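Local coordinates for protein type-iv like pilin ttha1219 (Thermus thermophilus, PDB 5G23) that probably serves as a subunit of a type IV pilus-like assembly linked to natural competence and DNA uptake, and resembles type II secretion pseudopilins, at residues 47-52 and 133-138; 109-114 and 140-145; 146-151 and 207-212; 178-183 and 225-230. All coordinates share one frame; numbering follows the deposited sequence.

Contact 1 (47-52 and 133-138)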
loop_
_atom_site.group_PDB
_atom_site.type_symbol
_atom_site.label_atom_id
_atom_site.label_comp_id
_atom_site.label_asym_id
_atom_site.label_seq_id
_atom_site.Cartn_x
_atom_site.Cartn_y
_atom_site.Cartn_z
ATOM N N ASP B 47 4.630 -6.662 -10.496
ATOM C CA ASP B 47 5.086 -5.979 -9.250
ATOM C C ASP B 47 4.138 -4.872 -8.893
ATOM O O ASP B 47 3.800 -4.649 -7.695
ATOM C CB ASP B 47 6.516 -5.441 -9.377
ATOM C CG ASP B 47 7.551 -6.526 -9.381
ATOM O OD1 ASP B 47 7.265 -7.715 -9.032
ATOM O OD2 ASP B 47 8.695 -6.176 -9.742
ATOM N N GLU B 48 3.584 -4.226 -9.903
ATOM C CA GLU B 48 2.623 -3.158 -9.605
ATOM C C GLU B 48 1.292 -3.705 -9.086
ATOM O O GLU B 48 0.616 -3.067 -8.288
ATOM C CB GLU B 48 2.278 -2.345 -10.818
ATOM C CG GLU B 48 1.683 -1.015 -10.467
ATOM C CD GLU B 48 1.495 -0.114 -11.697
ATOM O OE1 GLU B 48 1.774 -0.531 -12.882
ATOM O OE2 GLU B 48 1.116 1.059 -11.450
ATOM N N LEU B 49 0.853 -4.806 -9.647
ATOM C CA LEU B 49 -0.348 -5.480 -9.163
ATOM C C LEU B 49 -0.112 -5.972 -7.712
ATOM O O LEU B 49 -1.076 -5.912 -6.888
ATOM C CB LEU B 49 -0.754 -6.649 -10.030
ATOM C CG LEU B 49 -1.224 -6.307 -11.438
ATOM C CD1 LEU B 49 -1.552 -7.541 -12.220
ATOM C CD2 LEU B 49 -2.459 -5.386 -11.439
ATOM N N SER B 50 1.072 -6.457 -7.404
ATOM C CA SER B 50 1.376 -6.889 -6.003
ATOM C C SER B 50 1.322 -5.700 -5.009
ATOM O O SER B 50 0.755 -5.854 -3.969
ATOM C CB SER B 50 2.723 -7.592 -5.891
ATOM O OG SER B 50 2.580 -8.803 -6.673
ATOM N N LEU B 51 1.826 -4.534 -5.408
ATOM C CA LEU B 51 1.725 -3.346 -4.595
ATOM C C LEU B 51 0.241 -3.023 -4.365
ATOM O O LEU B 51 -0.155 -2.659 -3.251
ATOM C CB LEU B 51 2.452 -2.180 -5.256
ATOM C CG LEU B 51 3.977 -2.204 -5.199
ATOM C CD1 LEU B 51 4.529 -1.122 -6.105
ATOM C CD2 LEU B 51 4.456 -1.954 -3.797
ATOM N N THR B 52 -0.547 -3.090 -5.435
ATOM C CA THR B 52 -1.953 -2.714 -5.395
ATOM C C THR B 52 -2.680 -3.642 -4.464
ATOM O O THR B 52 -3.469 -3.227 -3.599
ATOM C CB THR B 52 -2.579 -2.771 -6.841
ATOM O OG1 THR B 52 -1.902 -1.852 -7.673
ATOM C CG2 THR B 52 -4.018 -2.392 -6.839
ATOM N N PRO B 133 -6.420 8.291 -7.624
ATOM C CA PRO B 133 -5.949 7.190 -8.473
ATOM C C PRO B 133 -5.248 6.091 -7.701
ATOM O O PRO B 133 -4.547 6.367 -6.737
ATOM C CB PRO B 133 -4.919 7.851 -9.408
ATOM C CG PRO B 133 -5.062 9.347 -9.210
ATOM C CD PRO B 133 -5.827 9.604 -7.943
ATOM N N VAL B 134 -5.455 4.849 -8.072
ATOM C CA VAL B 134 -4.618 3.806 -7.515
ATOM C C VAL B 134 -3.712 3.262 -8.615
ATOM O O VAL B 134 -2.501 3.297 -8.502
ATOM C CB VAL B 134 -5.498 2.650 -6.925
ATOM C CG1 VAL B 134 -4.635 1.507 -6.353
ATOM C CG2 VAL B 134 -6.351 3.210 -5.790
ATOM N N LEU B 135 -4.324 2.789 -9.694
ATOM C CA LEU B 135 -3.636 2.091 -10.745
ATOM C C LEU B 135 -4.440 2.370 -12.037
ATOM O O LEU B 135 -5.641 2.179 -12.068
ATOM C CB LEU B 135 -3.672 0.537 -10.440
ATOM C CG LEU B 135 -2.984 -0.374 -11.478
ATOM C CD1 LEU B 135 -1.516 -0.143 -11.533
ATOM C CD2 LEU B 135 -3.200 -1.827 -11.161
ATOM N N GLY B 136 -3.736 2.685 -13.116
ATOM C CA GLY B 136 -4.269 2.573 -14.437
ATOM C C GLY B 136 -4.790 3.888 -14.992
ATOM O O GLY B 136 -4.521 4.918 -14.463
ATOM N N GLY B 137 -5.565 3.779 -16.069
ATOM C CA GLY B 137 -6.172 4.927 -16.754
ATOM C C GLY B 137 -5.143 5.626 -17.674
ATOM O O GLY B 137 -5.311 6.788 -18.053
ATOM N N ASP B 138 -4.089 4.925 -18.061
ATOM C CA ASP B 138 -3.099 5.469 -18.972
ATOM C C ASP B 138 -2.460 4.356 -19.800
ATOM O O ASP B 138 -3.140 3.552 -20.422
ATOM C CB ASP B 138 -2.037 6.265 -18.120
ATOM C CG ASP B 138 -1.384 5.433 -16.852
ATOM O OD1 ASP B 138 -1.173 4.182 -16.806
ATOM O OD2 ASP B 138 -1.043 6.079 -15.819
#
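The N-terminal pilin helix (44-61) packs through L49 and T52 on V134 of edge strand 132-134 and on L135 at the corner that follows, beside the larger antiparallel sheet. V134 and L135 both sit opposite L116 of the neighbouring strand, a classic beta bulge. With CG anti to the backbone N (chi1 180°), L135 projects its isobutyl group at the helix. Its CD2 meets L49 CD2 at 3.6 Å and passes T52 OG1 at 3.7 Å, crossing both side chains at about a right angle. One residue back, V134 CG1 touches T52 CG2 at 4.0 Å. A single torsion of T52 (chi1 -61°) turns this methyl toward V134 and OG1 back onto its own helix, where it donates to E48 O at 2.9 Å. E48 O also accepts from T52 N, and the two donors reach it from opposite faces of its carbonyl plane. L180, from the second sheet, packs on both L49 and T52. No hydrogen bond joins the two segments: the threonine hydroxyl is satisfied within the helix, and between L49, T52, V134 and L135 only van der Waals packing holds the helix to the bulge.

Contact 2 (109-114 and 140-145)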
loop_
_atom_site.group_PDB
_atom_site.type_symbol
_atom_site.label_atom_id
_atom_site.label_comp_id
_atom_site.label_asym_id
_atom_site.label_seq_id
_atom_site.Cartn_x
_atom_site.Cartn_y
_atom_site.Cartn_z
ATOM N N TYR B 109 -13.440 1.477 -3.180
ATOM C CA TYR B 109 -12.699 1.239 -4.367
ATOM C C TYR B 109 -13.666 1.007 -5.510
ATOM O O TYR B 109 -14.682 0.322 -5.327
ATOM C CB TYR B 109 -11.820 -0.016 -4.202
ATOM C CG TYR B 109 -10.754 0.173 -3.214
ATOM C CD1 TYR B 109 -9.562 0.827 -3.585
ATOM C CD2 TYR B 109 -10.846 -0.343 -1.967
ATOM C CE1 TYR B 109 -8.559 1.016 -2.662
ATOM C CE2 TYR B 109 -9.842 -0.168 -1.038
ATOM C CZ TYR B 109 -8.709 0.519 -1.393
ATOM O OH TYR B 109 -7.677 0.630 -0.491
ATOM N N GLU B 110 -13.336 1.526 -6.675
ATOM C CA GLU B 110 -14.100 1.294 -7.937
ATOM C C GLU B 110 -13.220 1.409 -9.146
ATOM O O GLU B 110 -12.214 2.063 -9.076
ATOM C CB GLU B 110 -15.150 2.413 -8.103
ATOM C CG GLU B 110 -16.207 2.493 -7.025
ATOM C CD GLU B 110 -17.403 3.334 -7.434
ATOM O OE1 GLU B 110 -17.662 3.484 -8.678
ATOM O OE2 GLU B 110 -18.065 3.873 -6.501
ATOM N N VAL B 111 -13.624 0.811 -10.263
ATOM C CA VAL B 111 -12.931 0.987 -11.544
ATOM C C VAL B 111 -13.814 1.834 -12.458
ATOM O O VAL B 111 -15.023 1.659 -12.525
ATOM C CB VAL B 111 -12.615 -0.338 -12.266
ATOM C CG1 VAL B 111 -12.091 -0.117 -13.690
ATOM C CG2 VAL B 111 -11.551 -1.064 -11.531
ATOM N N ASN B 112 -13.178 2.751 -13.137
ATOM C CA ASN B 112 -13.858 3.569 -14.149
ATOM C C ASN B 112 -12.854 3.907 -15.249
ATOM O O ASN B 112 -11.718 4.312 -14.930
ATOM C CB ASN B 112 -14.348 4.864 -13.495
ATOM C CG ASN B 112 -14.853 5.869 -14.538
ATOM O OD1 ASN B 112 -14.187 6.865 -14.843
ATOM N ND2 ASN B 112 -16.008 5.576 -15.114
ATOM N N GLN B 113 -13.252 3.756 -16.519
ATOM C CA GLN B 113 -12.385 4.104 -17.651
ATOM C C GLN B 113 -10.949 3.531 -17.540
ATOM O O GLN B 113 -9.937 4.247 -17.734
ATOM C CB GLN B 113 -12.310 5.610 -17.818
ATOM C CG GLN B 113 -13.642 6.202 -18.208
ATOM C CD GLN B 113 -13.506 7.670 -18.528
ATOM O OE1 GLN B 113 -12.487 8.306 -18.230
ATOM N NE2 GLN B 113 -14.515 8.213 -19.156
ATOM N N GLY B 114 -10.868 2.244 -17.203
ATOM C CA GLY B 114 -9.552 1.557 -17.208
ATOM C C GLY B 114 -8.656 1.878 -16.022
ATOM O O GLY B 114 -7.468 1.521 -16.036
ATOM N N VAL B 140 -1.184 1.876 -18.479
ATOM C CA VAL B 140 -1.762 0.686 -17.818
ATOM C C VAL B 140 -3.251 0.800 -17.914
ATOM O O VAL B 140 -3.809 1.800 -17.546
ATOM C CB VAL B 140 -1.349 0.548 -16.333
ATOM C CG1 VAL B 140 -2.035 -0.614 -15.683
ATOM C CG2 VAL B 140 0.173 0.472 -16.178
ATOM N N GLN B 141 -3.884 -0.258 -18.379
ATOM C CA GLN B 141 -5.352 -0.354 -18.393
ATOM C C GLN B 141 -5.785 -1.447 -17.495
ATOM O O GLN B 141 -5.339 -2.616 -17.649
ATOM C CB GLN B 141 -5.856 -0.636 -19.814
ATOM C CG GLN B 141 -5.665 0.569 -20.729
ATOM C CD GLN B 141 -6.637 1.664 -20.407
ATOM O OE1 GLN B 141 -7.866 1.443 -20.332
ATOM N NE2 GLN B 141 -6.118 2.855 -20.212
ATOM N N VAL B 142 -6.649 -1.126 -16.540
ATOM C CA VAL B 142 -7.271 -2.127 -15.677
ATOM C C VAL B 142 -8.480 -2.637 -16.448
ATOM O O VAL B 142 -9.428 -1.908 -16.609
ATOM C CB VAL B 142 -7.598 -1.533 -14.261
ATOM C CG1 VAL B 142 -8.308 -2.560 -13.395
ATOM C CG2 VAL B 142 -6.304 -1.131 -13.577
ATOM N N GLU B 143 -8.418 -3.895 -16.891
ATOM C CA GLU B 143 -9.452 -4.498 -17.754
ATOM C C GLU B 143 -10.520 -5.247 -16.936
ATOM O O GLU B 143 -11.610 -5.507 -17.438
ATOM C CB GLU B 143 -8.830 -5.435 -18.732
ATOM C CG GLU B 143 -7.946 -4.621 -19.683
ATOM C CD GLU B 143 -7.238 -5.445 -20.716
ATOM O OE1 GLU B 143 -7.239 -6.703 -20.661
ATOM O OE2 GLU B 143 -6.624 -4.800 -21.561
ATOM N N ALA B 144 -10.205 -5.578 -15.699
ATOM C CA ALA B 144 -11.176 -6.252 -14.803
ATOM C C ALA B 144 -10.832 -6.074 -13.361
ATOM O O ALA B 144 -9.645 -6.155 -12.982
ATOM C CB ALA B 144 -11.286 -7.738 -15.161
ATOM N N PHE B 145 -11.853 -5.793 -12.551
ATOM C CA PHE B 145 -11.761 -5.729 -11.103
ATOM C C PHE B 145 -12.984 -6.470 -10.617
ATOM O O PHE B 145 -14.092 -6.208 -11.031
ATOM C CB PHE B 145 -11.707 -4.302 -10.502
ATOM C CG PHE B 145 -11.663 -4.232 -9.005
ATOM C CD1 PHE B 145 -10.736 -4.916 -8.277
ATOM C CD2 PHE B 145 -12.546 -3.401 -8.300
ATOM C CE1 PHE B 145 -10.705 -4.838 -6.872
ATOM C CE2 PHE B 145 -12.546 -3.307 -6.884
ATOM C CZ PHE B 145 -11.579 -3.999 -6.184
HETATM O O HOH W 1 -8.102 4.861 -19.711
#
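V111 CG2 occupies the apolar centre of the contact, 3.4 Å from F145 CB and 4.0 Å from V142 CG1. It reaches them where the two antiparallel sheets of the pilin domain meet, strand 104-112 belonging to the larger and strand 141-151 to the smaller. The short strand segments run 8.1 Å apart at an angle of 139°, so side chains rather than backbone bridge this part. Because CG of F145 lies anti to its backbone N (chi1 178°), the ring is carried past V111 to Y109, whose CB is 4.3 Å from CE2 of F145; both neighbours approach the ring obliquely. L56 of the N-terminal helix packs on Y109 and F145 alike. Such side-by-side placing of V142 and F145 is helped by the classic bulge at E143 and A144, which both sit opposite L181. Further along, the turn after strand 104-112 brings backbone to backbone. V142 N donates to G114 O at 2.8 Å, almost straight at 173°, although it lies above the carbonyl plane; G114 CA returns a CH...O contact to V142 O. At the polar edge Q141, bent at chi2, swings its amide over this turn. Its NE2 is held by D138 O and also gives a hydrogen bond to a water, 2.9 Å from NE2, which itself donates to Q113 O at 2.8 Å.

Contact 3 (146-151 and 207-212)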
loop_
_atom_site.group_PDB
_atom_site.type_symbol
_atom_site.label_atom_id
_atom_site.label_comp_id
_atom_site.label_asym_id
_atom_site.label_seq_id
_atom_site.Cartn_x
_atom_site.Cartn_y
_atom_site.Cartn_z
ATOM N N ARG B 146 -12.721 -7.527 -9.859
ATOM C CA ARG B 146 -13.801 -8.438 -9.374
ATOM C C ARG B 146 -13.613 -8.607 -7.898
ATOM O O ARG B 146 -12.449 -8.733 -7.377
ATOM C CB ARG B 146 -13.767 -9.830 -10.044
ATOM C CG ARG B 146 -13.900 -9.824 -11.529
ATOM C CD ARG B 146 -15.305 -9.376 -11.951
ATOM N NE ARG B 146 -15.429 -9.603 -13.385
ATOM C CZ ARG B 146 -15.191 -8.680 -14.304
ATOM N NH1 ARG B 146 -14.832 -7.437 -13.965
ATOM N NH2 ARG B 146 -15.226 -9.023 -15.601
ATOM N N VAL B 147 -14.736 -8.656 -7.138
ATOM C CA VAL B 147 -14.671 -8.975 -5.708
ATOM C C VAL B 147 -15.771 -10.014 -5.433
ATOM O O VAL B 147 -16.910 -9.791 -5.796
ATOM C CB VAL B 147 -14.974 -7.750 -4.840
ATOM C CG1 VAL B 147 -14.878 -8.059 -3.371
ATOM C CG2 VAL B 147 -14.005 -6.585 -5.193
ATOM N N ALA B 148 -15.397 -11.119 -4.838
ATOM C CA ALA B 148 -16.317 -12.141 -4.367
ATOM C C ALA B 148 -16.154 -12.258 -2.845
ATOM O O ALA B 148 -15.194 -11.725 -2.279
ATOM C CB ALA B 148 -15.987 -13.469 -4.996
ATOM N N TYR B 149 -17.117 -12.899 -2.194
ATOM C CA TYR B 149 -17.055 -13.057 -0.779
ATOM C C TYR B 149 -17.385 -14.496 -0.350
ATOM O O TYR B 149 -18.140 -15.223 -1.014
ATOM C CB TYR B 149 -17.981 -12.052 -0.074
ATOM C CG TYR B 149 -19.439 -12.241 -0.340
ATOM C CD1 TYR B 149 -20.040 -11.612 -1.406
ATOM C CD2 TYR B 149 -20.286 -12.941 0.582
ATOM C CE1 TYR B 149 -21.385 -11.741 -1.633
ATOM C CE2 TYR B 149 -21.637 -13.028 0.374
ATOM C CZ TYR B 149 -22.162 -12.394 -0.732
ATOM O OH TYR B 149 -23.492 -12.518 -0.985
ATOM N N LEU B 150 -16.839 -14.875 0.791
ATOM C CA LEU B 150 -16.992 -16.228 1.291
ATOM C C LEU B 150 -17.959 -16.191 2.451
ATOM O O LEU B 150 -17.725 -15.515 3.461
ATOM C CB LEU B 150 -15.649 -16.788 1.741
ATOM C CG LEU B 150 -15.635 -18.211 2.307
ATOM C CD1 LEU B 150 -16.210 -19.226 1.310
ATOM C CD2 LEU B 150 -14.234 -18.583 2.687
ATOM N N GLU B 151 -19.098 -16.859 2.306
ATOM C CA GLU B 151 -20.116 -16.910 3.365
ATOM C C GLU B 151 -20.377 -18.361 3.724
ATOM O O GLU B 151 -20.840 -19.149 2.882
ATOM C CB GLU B 151 -21.433 -16.296 2.932
ATOM C CG GLU B 151 -22.506 -16.348 4.027
ATOM C CD GLU B 151 -23.880 -15.986 3.537
ATOM O OE1 GLU B 151 -24.017 -15.562 2.378
ATOM O OE2 GLU B 151 -24.832 -16.126 4.345
ATOM N N SER B 207 -13.372 -19.514 -11.846
ATOM C CA SER B 207 -13.394 -18.461 -12.850
ATOM C C SER B 207 -14.831 -18.100 -13.229
ATOM O O SER B 207 -15.082 -16.935 -13.590
ATOM C CB SER B 207 -12.610 -18.842 -14.130
ATOM O OG SER B 207 -13.119 -20.051 -14.656
ATOM N N SER B 208 -15.727 -19.091 -13.253
ATOM C CA SER B 208 -17.162 -18.849 -13.652
ATOM C C SER B 208 -17.829 -17.833 -12.697
ATOM O O SER B 208 -18.475 -16.869 -13.115
ATOM C CB SER B 208 -17.932 -20.154 -13.656
ATOM O OG SER B 208 -19.294 -19.917 -13.843
ATOM N N LEU B 209 -17.557 -17.986 -11.411
ATOM C CA LEU B 209 -18.085 -17.033 -10.435
ATOM C C LEU B 209 -17.562 -15.610 -10.607
ATOM O O LEU B 209 -18.319 -14.649 -10.465
ATOM C CB LEU B 209 -17.866 -17.529 -9.028
ATOM C CG LEU B 209 -18.582 -16.633 -7.999
ATOM C CD1 LEU B 209 -20.052 -16.929 -7.985
ATOM C CD2 LEU B 209 -17.999 -16.774 -6.622
ATOM N N LEU B 210 -16.276 -15.500 -10.924
ATOM C CA LEU B 210 -15.616 -14.233 -11.047
ATOM C C LEU B 210 -15.912 -13.571 -12.352
ATOM O O LEU B 210 -15.663 -12.388 -12.458
ATOM C CB LEU B 210 -14.115 -14.394 -10.910
ATOM C CG LEU B 210 -13.659 -14.821 -9.534
ATOM C CD1 LEU B 210 -12.168 -15.075 -9.586
ATOM C CD2 LEU B 210 -13.978 -13.797 -8.481
ATOM N N GLU B 211 -16.468 -14.300 -13.304
ATOM C CA GLU B 211 -16.845 -13.776 -14.610
ATOM C C GLU B 211 -15.638 -13.088 -15.287
ATOM O O GLU B 211 -15.672 -11.918 -15.657
ATOM C CB GLU B 211 -17.994 -12.792 -14.516
ATOM C CG GLU B 211 -19.273 -13.504 -14.212
ATOM C CD GLU B 211 -20.471 -12.614 -13.895
ATOM O OE1 GLU B 211 -20.436 -11.391 -14.059
ATOM O OE2 GLU B 211 -21.458 -13.206 -13.493
ATOM N N LEU B 212 -14.587 -13.863 -15.376
ATOM C CA LEU B 212 -13.329 -13.324 -15.969
ATOM C C LEU B 212 -13.574 -13.036 -17.430
ATOM O O LEU B 212 -14.245 -13.835 -18.111
ATOM C CB LEU B 212 -12.247 -14.344 -15.773
ATOM C CG LEU B 212 -11.885 -14.698 -14.366
ATOM C CD1 LEU B 212 -10.640 -15.551 -14.348
ATOM C CD2 LEU B 212 -11.699 -13.427 -13.536
#
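R146 grips the carbonyl end of helix 207-210 through its guanidinium edge. NH2 donates to E211 O at 2.9 Å with an angle of 158°, and NE reaches the same oxygen at 3.3 Å, a side-on grip by two nitrogens on one atom. Both come from the same face of the E211 carbonyl plane, while the oxygen lies in the plane of the guanidinium. NE is also 2.9 Å from L210 O, but that bond is weak, its N-H pointing well off the acceptor. A bend at chi2 (-68°) folds the arginine chain along the helix end and brings NE to these oxygens. The side chain of E211 turns elsewhere, its OE1 forming a salt bridge with R157, a residue on which R146 also packs. Beyond the polar grip, two residues along the strand, A148 CB lies 4.0 Å from L210 CD2 and 4.2 Å from L209 CD2. One methyl of each leucine thus rests against the alanine, and W155 of the adjoining edge strand packs against both A148 and L209. E211 has positive phi, and its N bonds back to S208 O at 3.3 Å and, weakly, to S207 O. The short helix therefore ends in a Schellman motif, where the carbonyl of E211, and weakly that of L210, accepts from an arginine on an inner strand of the smaller pilin sheet.

Contact 4 (178-183 and 225-230)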
loop_
_atom_site.group_PDB
_atom_site.type_symbol
_atom_site.label_atom_id
_atom_site.label_comp_id
_atom_site.label_asym_id
_atom_site.label_seq_id
_atom_site.Cartn_x
_atom_site.Cartn_y
_atom_site.Cartn_z
ATOM N N LEU B 178 -10.319 -10.828 -4.276
ATOM C CA LEU B 178 -10.163 -9.731 -5.193
ATOM C C LEU B 178 -9.317 -10.152 -6.401
ATOM O O LEU B 178 -8.370 -10.939 -6.249
ATOM C CB LEU B 178 -9.525 -8.549 -4.486
ATOM C CG LEU B 178 -10.451 -8.023 -3.399
ATOM C CD1 LEU B 178 -9.970 -8.594 -2.100
ATOM C CD2 LEU B 178 -10.399 -6.541 -3.342
ATOM N N TYR B 179 -9.731 -9.688 -7.579
ATOM C CA TYR B 179 -9.061 -10.023 -8.834
ATOM C C TYR B 179 -8.857 -8.761 -9.659
ATOM O O TYR B 179 -9.758 -7.986 -9.830
ATOM C CB TYR B 179 -9.896 -11.038 -9.636
ATOM C CG TYR B 179 -9.351 -11.307 -11.000
ATOM C CD1 TYR B 179 -8.374 -12.261 -11.212
ATOM C CD2 TYR B 179 -9.834 -10.592 -12.122
ATOM C CE1 TYR B 179 -7.848 -12.510 -12.465
ATOM C CE2 TYR B 179 -9.335 -10.833 -13.397
ATOM C CZ TYR B 179 -8.363 -11.822 -13.572
ATOM O OH TYR B 179 -7.852 -12.018 -14.771
ATOM N N LEU B 180 -7.620 -8.607 -10.187
ATOM C CA LEU B 180 -7.310 -7.587 -11.138
ATOM C C LEU B 180 -6.674 -8.211 -12.397
ATOM O O LEU B 180 -5.848 -9.167 -12.299
ATOM C CB LEU B 180 -6.312 -6.599 -10.531
ATOM C CG LEU B 180 -6.841 -5.629 -9.490
ATOM C CD1 LEU B 180 -5.687 -4.951 -8.760
ATOM C CD2 LEU B 180 -7.723 -4.608 -10.212
ATOM N N LEU B 181 -7.120 -7.728 -13.555
ATOM C CA LEU B 181 -6.465 -7.980 -14.846
ATOM C C LEU B 181 -6.062 -6.627 -15.392
ATOM O O LEU B 181 -6.867 -5.705 -15.445
ATOM C CB LEU B 181 -7.391 -8.680 -15.791
ATOM C CG LEU B 181 -6.895 -8.917 -17.178
ATOM C CD1 LEU B 181 -5.785 -9.924 -17.230
ATOM C CD2 LEU B 181 -8.050 -9.384 -18.078
ATOM N N ALA B 182 -4.814 -6.511 -15.822
ATOM C CA ALA B 182 -4.325 -5.281 -16.394
ATOM C C ALA B 182 -3.491 -5.604 -17.613
ATOM O O ALA B 182 -2.942 -6.699 -17.768
ATOM C CB ALA B 182 -3.516 -4.459 -15.403
ATOM N N SER B 183 -3.372 -4.598 -18.468
ATOM C CA SER B 183 -2.525 -4.681 -19.673
ATOM C C SER B 183 -1.712 -3.446 -19.878
ATOM O O SER B 183 -2.083 -2.334 -19.478
ATOM C CB SER B 183 -3.387 -4.932 -20.935
ATOM O OG SER B 183 -4.166 -3.778 -21.302
ATOM N N LYS B 225 -3.923 -10.826 -10.998
ATOM C CA LYS B 225 -3.644 -11.182 -9.685
ATOM C C LYS B 225 -4.960 -11.480 -8.962
ATOM O O LYS B 225 -5.890 -10.717 -9.047
ATOM C CB LYS B 225 -2.873 -10.115 -8.939
ATOM C CG LYS B 225 -2.258 -10.694 -7.657
ATOM C CD LYS B 225 -1.466 -9.647 -6.945
ATOM C CE LYS B 225 -0.904 -10.179 -5.641
ATOM N NZ LYS B 225 0.213 -11.114 -5.928
ATOM N N LEU B 226 -4.979 -12.621 -8.294
ATOM C CA LEU B 226 -6.053 -12.994 -7.353
ATOM C C LEU B 226 -5.476 -13.018 -5.946
ATOM O O LEU B 226 -4.456 -13.664 -5.706
ATOM C CB LEU B 226 -6.613 -14.366 -7.673
ATOM C CG LEU B 226 -7.682 -14.956 -6.748
ATOM C CD1 LEU B 226 -8.972 -14.201 -6.888
ATOM C CD2 LEU B 226 -7.899 -16.414 -7.033
ATOM N N TRP B 227 -6.163 -12.370 -4.984
ATOM C CA TRP B 227 -5.738 -12.450 -3.614
ATOM C C TRP B 227 -6.946 -12.529 -2.668
ATOM O O TRP B 227 -8.005 -12.010 -3.007
ATOM C CB TRP B 227 -4.735 -11.344 -3.291
ATOM C CG TRP B 227 -5.253 -9.934 -3.217
ATOM C CD1 TRP B 227 -5.338 -9.240 -2.110
ATOM C CD2 TRP B 227 -5.611 -9.057 -4.271
ATOM N NE1 TRP B 227 -5.797 -7.994 -2.345
ATOM C CE2 TRP B 227 -5.970 -7.850 -3.690
ATOM C CE3 TRP B 227 -5.744 -9.194 -5.663
ATOM C CZ2 TRP B 227 -6.416 -6.765 -4.428
ATOM C CZ3 TRP B 227 -6.109 -8.094 -6.426
ATOM C CH2 TRP B 227 -6.473 -6.881 -5.807
ATOM N N ILE B 228 -6.740 -13.181 -1.539
ATOM C CA ILE B 228 -7.760 -13.426 -0.571
ATOM C C ILE B 228 -7.446 -12.618 0.655
ATOM O O ILE B 228 -6.315 -12.601 1.122
ATOM C CB ILE B 228 -7.781 -14.889 -0.139
ATOM C CG1 ILE B 228 -7.860 -15.795 -1.339
ATOM C CG2 ILE B 228 -8.942 -15.065 0.836
ATOM C CD1 ILE B 228 -9.025 -15.510 -2.294
ATOM N N VAL B 229 -8.433 -11.888 1.131
ATOM C CA VAL B 229 -8.336 -11.042 2.325
ATOM C C VAL B 229 -9.282 -11.545 3.378
ATOM O O VAL B 229 -10.496 -11.602 3.133
ATOM C CB VAL B 229 -8.715 -9.602 1.998
ATOM C CG1 VAL B 229 -8.485 -8.751 3.226
ATOM C CG2 VAL B 229 -7.840 -9.048 0.880
ATOM N N GLN B 230 -8.761 -11.966 4.549
ATOM C CA GLN B 230 -9.626 -12.438 5.611
ATOM C C GLN B 230 -10.357 -11.212 6.173
ATOM O O GLN B 230 -9.800 -10.099 6.201
ATOM C CB GLN B 230 -8.827 -13.195 6.686
ATOM C CG GLN B 230 -8.056 -14.354 6.176
ATOM C CD GLN B 230 -8.910 -15.444 5.594
ATOM O OE1 GLN B 230 -8.649 -15.856 4.476
ATOM N NE2 GLN B 230 -9.949 -15.880 6.283
#
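L178 and W227 are paired on adjacent antiparallel strands, their side chains on the same face, and the indole stands beside the leucine with one flat side turned to it. L178 CB lies 3.6 Å from the centroid of the six-membered ring of W227 and only 10° off its normal, a CH-pi contact over the face. CG of W227 takes the crowded position between its backbone N and carbonyl carbon (chi1 71°), which stands the indole up from the sheet, leaning back along its own strand toward K225. CD1 of L178 points along the partner strand instead and meets V229 CG2 at 3.7 Å. On the far end of the ring, L180 CD1 comes within 3.6 Å of CH2 of W227, approaching obliquely, while L180 CG lies at the ring edge. Strands 173-184 and 221-230 are neighbours at one margin of the four-stranded antiparallel sheet, and their pairing fixes this register. L178 and W227 form a hydrogen-bonded pair, with L178 N to W227 O and W227 N to L178 O both 2.9 Å. The next such pair has L180 N to K225 O at 3.0 Å and K225 N to L180 O at 2.9 Å. Between them, the non-hydrogen-bonded pair Y179 and L226 turns to the opposite face, where L199 packs on both and Y179 OH bonds to E224. On the indole side, A53 of the N-terminal helix packs on K225 and W227, and the amine of K225 stretches away to make a weak hydrogen bond with S50.

From the N terminus, the helix at 47-52 is met 81 residues later by 133-138, closing the loop of contact 1. Contact 2 starts within that loop, at 109-114, and ends beyond it at 140-145, so the two cross; they also touch, V142 packing beside L135. Contact 3 begins directly afterwards on the same strand, at 146-151, and is crossed in turn by contact 4, which opens at 178-183 before 207-212 is reached and closes at 225-230. Contact 1 joins the N-terminal helix to the edge of the larger sheet, and contact 2 joins that sheet to the smaller one. Contact 3 ties helix 207-210 to the smaller sheet; contact 4 pairs its strands 173-184 and 221-230. A backbone bond between R146 and Y179 links contacts 3 and 4.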